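Local coordinates for protein CbbY (Rhodobacter sphaeroides, PDB 4UAS) that dephosphorylates xylulose-1,5-bisphosphate, a potent Rubisco inhibitor made by Rubisco itself, to xylulose 5-phosphate with the help of magnesium, at residues A[120-125]-A[132-137]; A[99-104]-A[136-141]; A[17-22]-A[84-89]. One frame throughout, in Å; residues are numbered along the deposited sequence.

How the interactions relate
From the N terminus, interaction 3 comes first: the start of helix 17-31 meets the end of helix 71-87, closing a loop of 61 mostly helical residues that belongs to the helical cap. Interaction 2 closes the next, 31 residues long, between helix 97-107 and the segment leading into strand 140-142 at the edge of the parallel sheet. Interaction 1 nests inside it, folding residues 132-137 back on helix 119-129 across six residues, and the two share Glu136 and Ile137. They also touch where Ile141 packs on Ala134 and Arg135. Met86 of interaction 3 lies against Ala124 of interaction 1, tying helix 71-87 to the Rossmann-like core; interactions 2 and 3 do not meet.

Interaction 1: A[120-125]-A[132-137]; sequences PNVEAL and HPAREI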
ATOM      1  N   PRO A 120      -1.927  10.605  -5.084  1.00 11.96           N
ATOM      2  CA  PRO A 120      -2.880  11.358  -4.300  1.00 10.97           C
ATOM      3  C   PRO A 120      -3.407  10.597  -3.082  1.00 11.43           C
ATOM      4  O   PRO A 120      -3.805  11.203  -2.083  1.00 11.23           O
ATOM      5  CB  PRO A 120      -3.995  11.678  -5.280  1.00 13.94           C
ATOM      6  CG  PRO A 120      -3.395  11.556  -6.632  1.00 16.08           C
ATOM      7  CD  PRO A 120      -2.250  10.593  -6.522  1.00 13.07           C
ATOM      8  N   ASN A 121      -3.473   9.291  -3.182  1.00 10.09           N
ATOM      9  CA  ASN A 121      -3.914   8.497  -2.061  1.00  9.85           C
ATOM     10  C   ASN A 121      -2.942   8.497  -0.889  1.00  9.37           C
ATOM     11  O   ASN A 121      -3.326   8.547   0.251  1.00  9.86           O
ATOM     12  CB  ASN A 121      -4.172   7.054  -2.508  1.00 10.66           C
ATOM     13  CG  ASN A 121      -5.269   6.922  -3.560  1.00 10.02           C
ATOM     14  OD1 ASN A 121      -6.117   7.759  -3.728  1.00 13.39           O
ATOM     15  ND2 ASN A 121      -5.235   5.830  -4.251  1.00 10.39           N
ATOM     16  N   VAL A 122      -1.638   8.472  -1.209  1.00  9.87           N
ATOM     17  CA  VAL A 122      -0.618   8.575  -0.188  1.00  9.43           C
ATOM     18  C   VAL A 122      -0.763   9.913   0.555  1.00  9.76           C
ATOM     19  O   VAL A 122      -0.647  10.009   1.756  1.00 10.20           O
ATOM     20  CB  VAL A 122       0.770   8.410  -0.803  1.00 10.46           C
ATOM     21  CG1 VAL A 122       1.880   8.573   0.240  1.00 10.98           C
ATOM     22  CG2 VAL A 122       0.944   7.098  -1.508  1.00 11.11           C
ATOM     23  N   GLU A 123      -0.874  10.987  -0.261  1.00  9.99           N
ATOM     24  CA  GLU A 123      -0.988  12.319   0.317  1.00 11.19           C
ATOM     25  C   GLU A 123      -2.213  12.437   1.204  1.00  9.21           C
ATOM     26  O   GLU A 123      -2.138  12.967   2.298  1.00 11.34           O
ATOM     27  CB  GLU A 123      -1.034  13.387  -0.789  1.00 12.38           C
ATOM     28  CG  GLU A 123       0.303  13.576  -1.478  1.00 13.63           C
ATOM     29  CD  GLU A 123       1.290  14.260  -0.587  1.00 15.98           C
ATOM     30  OE1 GLU A 123       0.984  14.749   0.577  1.00 17.04           O
ATOM     31  OE2 GLU A 123       2.445  14.394  -1.038  1.00 20.83           O
ATOM     32  N   ALA A 124      -3.333  11.889   0.750  1.00 10.32           N
ATOM     33  CA  ALA A 124      -4.567  11.968   1.548  1.00  9.82           C
ATOM     34  C   ALA A 124      -4.410  11.215   2.865  1.00  9.45           C
ATOM     35  O   ALA A 124      -4.821  11.681   3.928  1.00  9.83           O
ATOM     36  CB  ALA A 124      -5.723  11.425   0.698  1.00 11.84           C
ATOM     37  N   LEU A 125      -3.800  10.022   2.826  1.00 10.01           N
ATOM     38  CA  LEU A 125      -3.554   9.283   4.026  1.00 10.13           C
ATOM     39  C   LEU A 125      -2.646   9.981   5.010  1.00 10.18           C
ATOM     40  O   LEU A 125      -2.913  10.025   6.195  1.00 11.33           O
ATOM     41  CB  LEU A 125      -3.021   7.880   3.674  1.00 10.80           C
ATOM     42  CG  LEU A 125      -2.741   6.978   4.883  1.00 10.88           C
ATOM     43  CD1 LEU A 125      -2.736   5.502   4.402  1.00 16.88           C
ATOM     44  CD2 LEU A 125      -1.310   7.136   5.399  1.00 18.54           C
ATOM     45  N   HIS A 132       0.307  15.654   8.406  1.00 15.86           N
ATOM     46  CA  HIS A 132       1.342  16.356   7.588  1.00 16.74           C
ATOM     47  C   HIS A 132       1.235  15.952   6.135  1.00 16.48           C
ATOM     48  O   HIS A 132       0.782  14.851   5.820  1.00 16.14           O
ATOM     49  CB  HIS A 132       2.722  15.869   8.085  1.00 21.45           C
ATOM     50  CG  HIS A 132       3.067  16.257   9.506  1.00 21.70           C
ATOM     51  ND1 HIS A 132       3.273  17.546   9.875  1.00 38.08           N
ATOM     52  CD2 HIS A 132       3.163  15.517  10.643  1.00 25.08           C
ATOM     53  CE1 HIS A 132       3.526  17.597  11.168  1.00 30.91           C
ATOM     54  NE2 HIS A 132       3.459  16.377  11.666  1.00 25.47           N
ATOM     55  N   PRO A 133       1.734  16.800   5.197  1.00 18.65           N
ATOM     56  CA  PRO A 133       1.972  16.303   3.830  1.00 17.83           C
ATOM     57  C   PRO A 133       2.940  15.121   3.829  1.00 15.65           C
ATOM     58  O   PRO A 133       3.759  15.026   4.770  1.00 15.22           O
ATOM     59  CB  PRO A 133       2.629  17.508   3.121  1.00 22.24           C
ATOM     60  CG  PRO A 133       3.057  18.407   4.212  1.00 29.56           C
ATOM     61  CD  PRO A 133       2.296  18.133   5.437  1.00 21.33           C
ATOM     62  N   ALA A 134       2.800  14.241   2.876  1.00 14.63           N
ATOM     63  CA  ALA A 134       3.577  13.022   2.899  1.00 13.86           C
ATOM     64  C   ALA A 134       5.062  13.251   2.964  1.00 13.20           C
ATOM     65  O   ALA A 134       5.818  12.460   3.573  1.00 13.73           O
ATOM     66  CB  ALA A 134       3.199  12.198   1.695  1.00 14.04           C
ATOM     67  N   ARG A 135       5.524  14.319   2.290  1.00 14.36           N
ATOM     68  CA  ARG A 135       6.939  14.577   2.148  1.00 17.50           C
ATOM     69  C   ARG A 135       7.551  15.104   3.455  1.00 18.36           C
ATOM     70  O   ARG A 135       8.774  15.156   3.555  1.00 23.06           O
ATOM     71  CB  ARG A 135       7.177  15.475   0.892  1.00 19.90           C
ATOM     72  CG  ARG A 135       6.796  14.675  -0.382  1.00 20.63           C
ATOM     73  CD  ARG A 135       6.852  15.434  -1.739  1.00 23.22           C
ATOM     74  NE  ARG A 135       6.165  14.676  -2.775  1.00 23.18           N
ATOM     75  CZ  ARG A 135       6.660  13.635  -3.461  1.00 20.80           C
ATOM     76  NH1 ARG A 135       7.964  13.277  -3.317  1.00 20.28           N
ATOM     77  NH2 ARG A 135       5.882  12.949  -4.301  1.00 23.07           N
ATOM     78  N   GLU A 136       6.732  15.455   4.459  1.00 18.14           N
ATOM     79  CA  GLU A 136       7.259  15.686   5.768  1.00 17.68           C
ATOM     80  C   GLU A 136       7.435  14.477   6.671  1.00 20.83           C
ATOM     81  O   GLU A 136       7.999  14.576   7.764  1.00 25.97           O
ATOM     82  CB  GLU A 136       6.338  16.712   6.505  1.00 21.90           C
ATOM     83  CG  GLU A 136       6.433  18.113   5.929  1.00 27.47           C
ATOM     84  CD  GLU A 136       5.581  19.142   6.669  1.00 27.94           C
ATOM     85  OE1 GLU A 136       5.243  18.913   7.858  1.00 31.11           O
ATOM     86  OE2 GLU A 136       5.348  20.163   6.012  1.00 43.61           O
ATOM     87  N   ILE A 137       6.840  13.353   6.255  1.00 16.40           N
ATOM     88  CA  ILE A 137       6.965  12.079   6.966  1.00 15.71           C
ATOM     89  C   ILE A 137       8.015  11.206   6.321  1.00 13.97           C
ATOM     90  O   ILE A 137       8.864  10.676   7.014  1.00 16.47           O
ATOM     91  CB  ILE A 137       5.615  11.342   7.057  1.00 15.69           C
ATOM     92  CG1 ILE A 137       4.540  12.245   7.686  1.00 18.49           C
ATOM     93  CG2 ILE A 137       5.706  10.021   7.845  1.00 17.36           C
ATOM     94  CD1 ILE A 137       4.836  12.639   9.098  1.00 24.73           C
TER
HETATM   95  O   HOH W   1       4.004  16.010   0.214  1.00 20.57           O
HETATM   96  O   HOH W   2       3.362  14.286  -3.580  1.00 21.33           O
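Glu123 reaches out from helix 119-129 and lays its carboxylate against Ala134, whose CB lies 3.6 Å from both OE1 and OE2 of Glu123. A fold at chi2 (-71°) brings the carboxylate round to the loop. There OE1 accepts the backbone N-H of Ala134, N to OE1 3.0 Å and almost straight at 176°, although the donor stands 40° above the carboxylate plane. Pro133, lacking an N-H, presents its CA to OE1.

OE2 reaches Arg135 through two waters, each donating to it. One accepts from the backbone N of Arg135; the second accepts from Arg135 NE, 2.9 Å away, lying in the plane at the guanidinium edge. Glu123 OE2 and Arg135 NE are themselves 4.1 Å apart, too far for a salt bridge. On the buried side of the contact, Val122 CG1 lies 4.1 Å from Ala134 CB, and the small alanine, also packed on Cys126 and Ile141, suits a buried place between helix and strand.

The turn thus joins helix 119-129 to strand 140-142 in the HAD core. One carboxylate takes up two successive backbone N-H groups, one directly and one through water, and the nearby guanidinium would probably favour its charged form.

Interaction 2: A[99-104]-A[136-141]; sequences DLIAEA and EIFDVI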
ATOM      1  N   ASP A  99       4.456   4.792  16.409  1.00 13.79           N
ATOM      2  CA  ASP A  99       5.601   4.646  17.360  1.00 14.74           C
ATOM      3  C   ASP A  99       6.891   4.300  16.618  1.00 14.28           C
ATOM      4  O   ASP A  99       7.947   4.836  16.958  1.00 15.44           O
ATOM      5  CB  ASP A  99       5.289   3.589  18.360  1.00 17.97           C
ATOM      6  CG  ASP A  99       4.171   3.984  19.302  1.00 25.39           C
ATOM      7  OD1 ASP A  99       3.874   5.181  19.423  1.00 23.66           O
ATOM      8  OD2 ASP A  99       3.657   3.073  19.984  1.00 29.94           O
ATOM      9  N   LEU A 100       6.854   3.390  15.647  1.00 12.34           N
ATOM     10  CA  LEU A 100       8.042   3.017  14.909  1.00 12.45           C
ATOM     11  C   LEU A 100       8.589   4.244  14.134  1.00 11.41           C
ATOM     12  O   LEU A 100       9.802   4.463  14.115  1.00 13.63           O
ATOM     13  CB  LEU A 100       7.741   1.881  13.965  1.00 12.18           C
ATOM     14  CG  LEU A 100       8.952   1.390  13.175  1.00 13.33           C
ATOM     15  CD1 LEU A 100       9.948   0.801  14.083  1.00 18.08           C
ATOM     16  CD2 LEU A 100       8.520   0.385  12.100  1.00 13.70           C
ATOM     17  N   ILE A 101       7.693   4.992  13.481  1.00 12.13           N
ATOM     18  CA  ILE A 101       8.166   6.116  12.683  1.00 13.10           C
ATOM     19  C   ILE A 101       8.796   7.147  13.585  1.00 13.95           C
ATOM     20  O   ILE A 101       9.831   7.733  13.246  1.00 14.78           O
ATOM     21  CB  ILE A 101       7.024   6.632  11.833  1.00 12.50           C
ATOM     22  CG1 ILE A 101       6.788   5.623  10.690  1.00 13.37           C
ATOM     23  CG2 ILE A 101       7.294   8.049  11.270  1.00 14.72           C
ATOM     24  CD1 ILE A 101       5.550   5.839   9.840  1.00 14.78           C
ATOM     25  N   ALA A 102       8.218   7.377  14.744  1.00 14.99           N
ATOM     26  CA  ALA A 102       8.812   8.388  15.661  1.00 17.51           C
ATOM     27  C   ALA A 102      10.137   7.942  16.161  1.00 17.15           C
ATOM     28  O   ALA A 102      11.060   8.769  16.236  1.00 19.07           O
ATOM     29  CB  ALA A 102       7.872   8.608  16.799  1.00 18.17           C
ATOM     30  N   GLU A 103      10.303   6.682  16.527  1.00 16.28           N
ATOM     31  CA  GLU A 103      11.564   6.145  16.963  1.00 15.56           C
ATOM     32  C   GLU A 103      12.619   6.235  15.851  1.00 15.30           C
ATOM     33  O   GLU A 103      13.776   6.571  16.112  1.00 17.16           O
ATOM     34  CB  GLU A 103      11.423   4.719  17.398  1.00 17.32           C
ATOM     35  CG  GLU A 103      12.606   4.206  18.160  1.00 21.60           C
ATOM     36  CD  GLU A 103      12.497   2.733  18.540  1.00 27.83           C
ATOM     37  OE1 GLU A 103      11.430   2.145  18.281  1.00 34.01           O
ATOM     38  OE2 GLU A 103      13.479   2.162  19.081  1.00 32.14           O
ATOM     39  N   ALA A 104      12.222   5.904  14.632  1.00 14.20           N
ATOM     40  CA  ALA A 104      13.108   5.981  13.496  1.00 15.14           C
ATOM     41  C   ALA A 104      13.607   7.403  13.261  1.00 16.85           C
ATOM     42  O   ALA A 104      14.805   7.629  13.049  1.00 16.71           O
ATOM     43  CB  ALA A 104      12.432   5.432  12.275  1.00 13.37           C
ATOM     44  N   GLU A 136       6.732  15.455   4.459  1.00 18.14           N
ATOM     45  CA  GLU A 136       7.259  15.686   5.768  1.00 17.68           C
ATOM     46  C   GLU A 136       7.435  14.477   6.671  1.00 20.83           C
ATOM     47  O   GLU A 136       7.999  14.576   7.764  1.00 25.97           O
ATOM     48  CB  GLU A 136       6.338  16.712   6.505  1.00 21.90           C
ATOM     49  CG  GLU A 136       6.433  18.113   5.929  1.00 27.47           C
ATOM     50  CD  GLU A 136       5.581  19.142   6.669  1.00 27.94           C
ATOM     51  OE1 GLU A 136       5.243  18.913   7.858  1.00 31.11           O
ATOM     52  OE2 GLU A 136       5.348  20.163   6.012  1.00 43.61           O
ATOM     53  N   ILE A 137       6.840  13.353   6.255  1.00 16.40           N
ATOM     54  CA  ILE A 137       6.965  12.079   6.966  1.00 15.71           C
ATOM     55  C   ILE A 137       8.015  11.206   6.321  1.00 13.97           C
ATOM     56  O   ILE A 137       8.864  10.676   7.014  1.00 16.47           O
ATOM     57  CB  ILE A 137       5.615  11.342   7.057  1.00 15.69           C
ATOM     58  CG1 ILE A 137       4.540  12.245   7.686  1.00 18.49           C
ATOM     59  CG2 ILE A 137       5.706  10.021   7.845  1.00 17.36           C
ATOM     60  CD1 ILE A 137       4.836  12.639   9.098  1.00 24.73           C
ATOM     61  N   PHE A 138       7.925  11.065   4.976  1.00 12.49           N
ATOM     62  CA  PHE A 138       8.777  10.124   4.228  1.00 11.57           C
ATOM     63  C   PHE A 138       9.800  10.917   3.418  1.00 12.07           C
ATOM     64  O   PHE A 138       9.459  11.863   2.687  1.00 14.61           O
ATOM     65  CB  PHE A 138       7.903   9.265   3.347  1.00 11.61           C
ATOM     66  CG  PHE A 138       6.929   8.442   4.161  1.00 10.63           C
ATOM     67  CD1 PHE A 138       7.360   7.296   4.836  1.00 11.13           C
ATOM     68  CD2 PHE A 138       5.602   8.783   4.255  1.00 10.70           C
ATOM     69  CE1 PHE A 138       6.466   6.574   5.624  1.00 10.65           C
ATOM     70  CE2 PHE A 138       4.710   8.073   5.039  1.00 11.25           C
ATOM     71  CZ  PHE A 138       5.133   6.951   5.722  1.00 11.54           C
ATOM     72  N   ASP A 139      11.026  10.452   3.478  1.00 11.01           N
ATOM     73  CA  ASP A 139      12.136  11.047   2.713  1.00 12.00           C
ATOM     74  C   ASP A 139      11.999  10.727   1.222  1.00 11.33           C
ATOM     75  O   ASP A 139      12.436  11.520   0.371  1.00 12.71           O
ATOM     76  CB  ASP A 139      13.441  10.531   3.269  1.00 13.44           C
ATOM     77  CG  ASP A 139      13.610  10.893   4.724  1.00 18.09           C
ATOM     78  OD1 ASP A 139      13.811  12.056   4.969  1.00 28.51           O
ATOM     79  OD2 ASP A 139      13.404  10.033   5.602  1.00 18.22           O
ATOM     80  N   VAL A 140      11.413   9.581   0.903  1.00 10.15           N
ATOM     81  CA  VAL A 140      11.274   9.077  -0.451  1.00 10.48           C
ATOM     82  C   VAL A 140       9.884   8.510  -0.604  1.00  9.62           C
ATOM     83  O   VAL A 140       9.407   7.774   0.276  1.00 10.25           O
ATOM     84  CB  VAL A 140      12.324   7.979  -0.737  1.00 11.82           C
ATOM     85  CG1 VAL A 140      12.010   7.192  -2.020  1.00 12.14           C
ATOM     86  CG2 VAL A 140      13.735   8.586  -0.835  1.00 13.77           C
ATOM     87  N   ILE A 141       9.194   8.841  -1.703  1.00 10.54           N
ATOM     88  CA  ILE A 141       7.886   8.299  -2.005  1.00 10.22           C
ATOM     89  C   ILE A 141       7.951   7.661  -3.368  1.00 10.51           C
ATOM     90  O   ILE A 141       8.109   8.336  -4.394  1.00 12.16           O
ATOM     91  CB  ILE A 141       6.742   9.338  -1.931  1.00 12.55           C
ATOM     92  CG1 ILE A 141       6.684   9.924  -0.496  1.00 15.14           C
ATOM     93  CG2 ILE A 141       5.393   8.733  -2.297  1.00 15.02           C
ATOM     94  CD1 ILE A 141       5.799  11.121  -0.364  1.00 22.75           C
TER
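Ile101 of helix 97-107 holds out two methyls to the segment entering strand 140-142: CG2 meets CG2 of Ile137 at 4.3 Å, and CD1 meets CZ of Phe138, also at 4.3 Å. The second approach is oblique to the ring. The chain of Ile101 is drawn out at chi2 (171°), which carries CD1 away from its own helix and towards the phenyl group.

Closer packing lies within the receiving side, where Ile137 CG2 sits 3.6 Å above one face of the Phe138 ring, offset toward its rim. Here the core of the HAD hydrolase, a Rossmann-like fold with helices laid against a parallel sheet, receives its edge strand: Phe138 also touches Val113 of neighbouring strand 110-114, and Ile101 touches Leu111 and Phe7. Branched and aromatic residues suit this layer because they fill space without bringing in polar groups. Against this, the facing backbones stay well apart, with the CA atoms of Ile101 and Ile137 separated by 8.3 Å, and only 95 Å² is buried in all.

Asp139, next to Phe138 in the chain, is exposed, yet its OD2 still accepts the backbone N of Leu111, while Lys105 NZ hydrogen-bonds to the carbonyl oxygen of Ile137.

Interaction 3: A[17-22]-A[84-89]; sequences EELHRR and ALMAEG
Leu85, near the end of helix 71-87, is met by Leu19 and Arg22 of helix 17-31, two residues three positions apart on one side of that helix. Both helices belong to the helical cap that, in this type of HAD phosphatase, is inserted after the first strand and covers the active site of the Rossmann-like core.

Along Leu85 from its base, CB comes first, with Leu19 CD1 at 3.9 Å and Leu19 CG scarcely farther. CG, set beside the backbone N by chi1 (-71°), then forks towards Arg22. One branch, CD1, lies against the aliphatic part of that arginine, 4.0 Å from its CG. The other, CD2, stands 3.4 Å above the guanidinium plane, over its centre. The extended chain of Arg22 is what brings the flat group this far across. Arginine suits this exposed position: its methylenes and guanidinium face cover a leucine, while its NE forms a salt bridge with Glu26 OE2. Glu88 OE1, 4.5 Å from Arg22 NH1, adds an opposite charge nearby, beyond salt-bridge distance.

Deeper in, both methyls of Leu19 lie by Leu85 CB, and Leu19 CD2 goes on to Met86, 3.9 Å from its N and 4.1 Å from its CE. The flexible methionine bends at chi2 and chi3 to place that methyl, and it also packs on Ala124 and Ala128 of helix 119-129, so the cap meets the core here. His20 NE2 is hydrogen-bonded to Asp10 OD1, on a ligand of the magnesium ion.

Elsewhere on helix 17-31, Arg21 grips Glu18 side-on through NE and NH2, one nitrogen to each carboxylate oxygen. After the contact Gly89 turns the chain at positive phi (90°), where a side chain would press on the preceding carbonyl oxygen, and Gly89 N donates to Met86 O over 3.1 Å.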
ATOM      1  N   GLU A  17      -8.387  -0.852   2.535  1.00  9.06           N
ATOM      2  CA  GLU A  17      -9.015  -1.501   1.382  1.00  9.53           C
ATOM      3  C   GLU A  17     -10.492  -1.470   1.432  1.00  8.95           C
ATOM      4  O   GLU A  17     -11.114  -1.395   0.334  1.00  9.57           O
ATOM      5  CB  GLU A  17      -8.511  -2.886   1.126  1.00 11.88           C
ATOM      6  CG  GLU A  17      -7.090  -2.860   0.541  1.00 13.52           C
ATOM      7  CD  GLU A  17      -6.924  -2.295  -0.848  1.00 12.33           C
ATOM      8  OE1 GLU A  17      -7.868  -1.844  -1.545  1.00 11.13           O
ATOM      9  OE2 GLU A  17      -5.757  -2.225  -1.301  1.00 15.41           O
ATOM     10  N   GLU A  18     -11.176  -1.494   2.585  1.00  9.23           N
ATOM     11  CA  GLU A  18     -12.617  -1.361   2.546  1.00 10.48           C
ATOM     12  C   GLU A  18     -12.994   0.017   2.077  1.00  9.48           C
ATOM     13  O   GLU A  18     -14.036   0.188   1.438  1.00 11.01           O
ATOM     14  CB  GLU A  18     -13.215  -1.686   3.903  1.00 12.01           C
ATOM     15  CG  GLU A  18     -13.489  -3.110   4.153  1.00 14.92           C
ATOM     16  CD  GLU A  18     -14.548  -3.662   3.197  1.00 14.22           C
ATOM     17  OE1 GLU A  18     -14.176  -3.957   2.106  1.00 11.88           O
ATOM     18  OE2 GLU A  18     -15.755  -3.906   3.610  1.00 14.84           O
ATOM     19  N   LEU A  19     -12.213   1.054   2.403  1.00  9.51           N
ATOM     20  CA  LEU A  19     -12.489   2.368   1.895  1.00 10.17           C
ATOM     21  C   LEU A  19     -12.265   2.440   0.386  1.00  8.14           C
ATOM     22  O   LEU A  19     -13.031   3.120  -0.324  1.00  9.44           O
ATOM     23  CB  LEU A  19     -11.661   3.434   2.662  1.00 10.48           C
ATOM     24  CG  LEU A  19     -12.218   4.871   2.548  1.00 12.23           C
ATOM     25  CD1 LEU A  19     -13.502   4.992   3.374  1.00 15.31           C
ATOM     26  CD2 LEU A  19     -11.189   5.853   3.095  1.00 13.99           C
ATOM     27  N   HIS A  20     -11.203   1.835  -0.121  1.00  7.69           N
ATOM     28  CA  HIS A  20     -11.038   1.721  -1.548  1.00  7.99           C
ATOM     29  C   HIS A  20     -12.230   1.044  -2.187  1.00  8.04           C
ATOM     30  O   HIS A  20     -12.718   1.498  -3.221  1.00  8.34           O
ATOM     31  CB  HIS A  20      -9.769   0.929  -1.903  1.00  7.74           C
ATOM     32  CG  HIS A  20      -8.494   1.695  -1.744  1.00  8.29           C
ATOM     33  ND1 HIS A  20      -8.170   2.743  -2.555  1.00  9.16           N
ATOM     34  CD2 HIS A  20      -7.474   1.532  -0.858  1.00  8.82           C
ATOM     35  CE1 HIS A  20      -6.995   3.210  -2.156  1.00  9.08           C
ATOM     36  NE2 HIS A  20      -6.549   2.498  -1.150  1.00  9.84           N
ATOM     37  N   ARG A  21     -12.714  -0.071  -1.630  1.00  7.78           N
ATOM     38  CA  ARG A  21     -13.862  -0.789  -2.184  1.00  7.76           C
ATOM     39  C   ARG A  21     -15.079   0.092  -2.244  1.00  7.63           C
ATOM     40  O   ARG A  21     -15.781   0.147  -3.281  1.00  9.10           O
ATOM     41  CB  ARG A  21     -14.120  -2.070  -1.410  1.00  7.86           C
ATOM     42  CG  ARG A  21     -15.193  -2.967  -2.071  1.00  8.93           C
ATOM     43  CD  ARG A  21     -15.387  -4.280  -1.318  1.00  8.68           C
ATOM     44  NE  ARG A  21     -16.019  -4.152  -0.024  1.00  7.98           N
ATOM     45  CZ  ARG A  21     -17.324  -4.253   0.212  1.00  8.39           C
ATOM     46  NH1 ARG A  21     -18.183  -4.460  -0.756  1.00  9.15           N
ATOM     47  NH2 ARG A  21     -17.760  -4.155   1.454  1.00 10.62           N
ATOM     48  N   ARG A  22     -15.332   0.865  -1.198  1.00  8.25           N
ATOM     49  CA  ARG A  22     -16.430   1.816  -1.170  1.00  8.74           C
ATOM     50  C   ARG A  22     -16.237   2.833  -2.290  1.00  8.88           C
ATOM     51  O   ARG A  22     -17.191   3.186  -2.991  1.00  9.37           O
ATOM     52  CB  ARG A  22     -16.527   2.499   0.198  1.00  9.73           C
ATOM     53  CG  ARG A  22     -17.566   3.610   0.298  1.00 10.82           C
ATOM     54  CD  ARG A  22     -17.673   4.183   1.713  1.00 12.96           C
ATOM     55  NE  ARG A  22     -18.630   5.287   1.665  1.00 15.82           N
ATOM     56  CZ  ARG A  22     -18.779   6.150   2.676  1.00 17.84           C
ATOM     57  NH1 ARG A  22     -18.078   6.019   3.744  1.00 21.38           N
ATOM     58  NH2 ARG A  22     -19.590   7.161   2.552  1.00 23.33           N
ATOM     59  N   ALA A  84     -11.536  12.126  -0.982  1.00 12.17           N
ATOM     60  CA  ALA A  84     -12.579  12.798  -0.210  1.00 13.77           C
ATOM     61  C   ALA A  84     -12.981  11.952   1.004  1.00 13.28           C
ATOM     62  O   ALA A  84     -13.124  12.466   2.123  1.00 15.00           O
ATOM     63  CB  ALA A  84     -13.801  13.119  -1.047  1.00 14.80           C
ATOM     64  N   LEU A  85     -13.113  10.635   0.801  1.00 12.83           N
ATOM     65  CA  LEU A  85     -13.493   9.756   1.917  1.00 13.08           C
ATOM     66  C   LEU A  85     -12.431   9.731   3.000  1.00 11.73           C
ATOM     67  O   LEU A  85     -12.754   9.737   4.192  1.00 14.74           O
ATOM     68  CB  LEU A  85     -13.822   8.360   1.415  1.00 13.48           C
ATOM     69  CG  LEU A  85     -15.110   8.135   0.614  1.00 16.47           C
ATOM     70  CD1 LEU A  85     -15.096   6.787  -0.109  1.00 17.66           C
ATOM     71  CD2 LEU A  85     -16.297   8.275   1.527  1.00 20.09           C
ATOM     72  N   MET A  86     -11.162   9.717   2.596  1.00 11.24           N
ATOM     73  CA  MET A  86     -10.081   9.766   3.517  1.00 10.85           C
ATOM     74  C   MET A  86     -10.120  11.009   4.381  1.00 12.06           C
ATOM     75  O   MET A  86      -9.815  10.929   5.589  1.00 13.76           O
ATOM     76  CB  MET A  86      -8.777   9.665   2.743  1.00 11.81           C
ATOM     77  CG  MET A  86      -7.557   9.660   3.614  1.00 13.83           C
ATOM     78  SD  MET A  86      -7.401   8.313   4.804  1.00 13.88           S
ATOM     79  CE  MET A  86      -7.311   7.022   3.706  1.00 18.70           C
ATOM     80  N   ALA A  87     -10.464  12.171   3.809  1.00 13.02           N
ATOM     81  CA  ALA A  87     -10.506  13.424   4.555  1.00 13.63           C
ATOM     82  C   ALA A  87     -11.584  13.443   5.581  1.00 14.37           C
ATOM     83  O   ALA A  87     -11.574  14.300   6.470  1.00 16.35           O
ATOM     84  CB  ALA A  87     -10.667  14.574   3.614  1.00 15.29           C
ATOM     85  N   GLU A  88     -12.559  12.570   5.528  1.00 15.91           N
ATOM     86  CA  GLU A  88     -13.536  12.492   6.642  1.00 18.33           C
ATOM     87  C   GLU A  88     -12.868  12.119   8.041  1.00 18.33           C
ATOM     88  O   GLU A  88     -13.479  12.278   9.075  1.00 21.66           O
ATOM     89  CB  GLU A  88     -14.583  11.488   6.302  1.00 18.95           C
ATOM     90  CG  GLU A  88     -15.384  12.059   5.096  1.00 20.25           C
ATOM     91  CD  GLU A  88     -16.614  11.205   4.634  1.00 24.31           C
ATOM     92  OE1 GLU A  88     -16.885  10.116   5.245  1.00 35.23           O
ATOM     93  OE2 GLU A  88     -17.311  11.561   3.659  1.00 34.32           O
ATOM     94  N   GLY A  89     -11.658  11.553   8.023  1.00 18.08           N
ATOM     95  CA  GLY A  89     -10.912  11.376   9.288  1.00 19.68           C
ATOM     96  C   GLY A  89     -11.144  10.085  10.032  1.00 19.71           C
ATOM     97  O   GLY A  89     -10.762   9.931  11.203  1.00 21.99           O
TER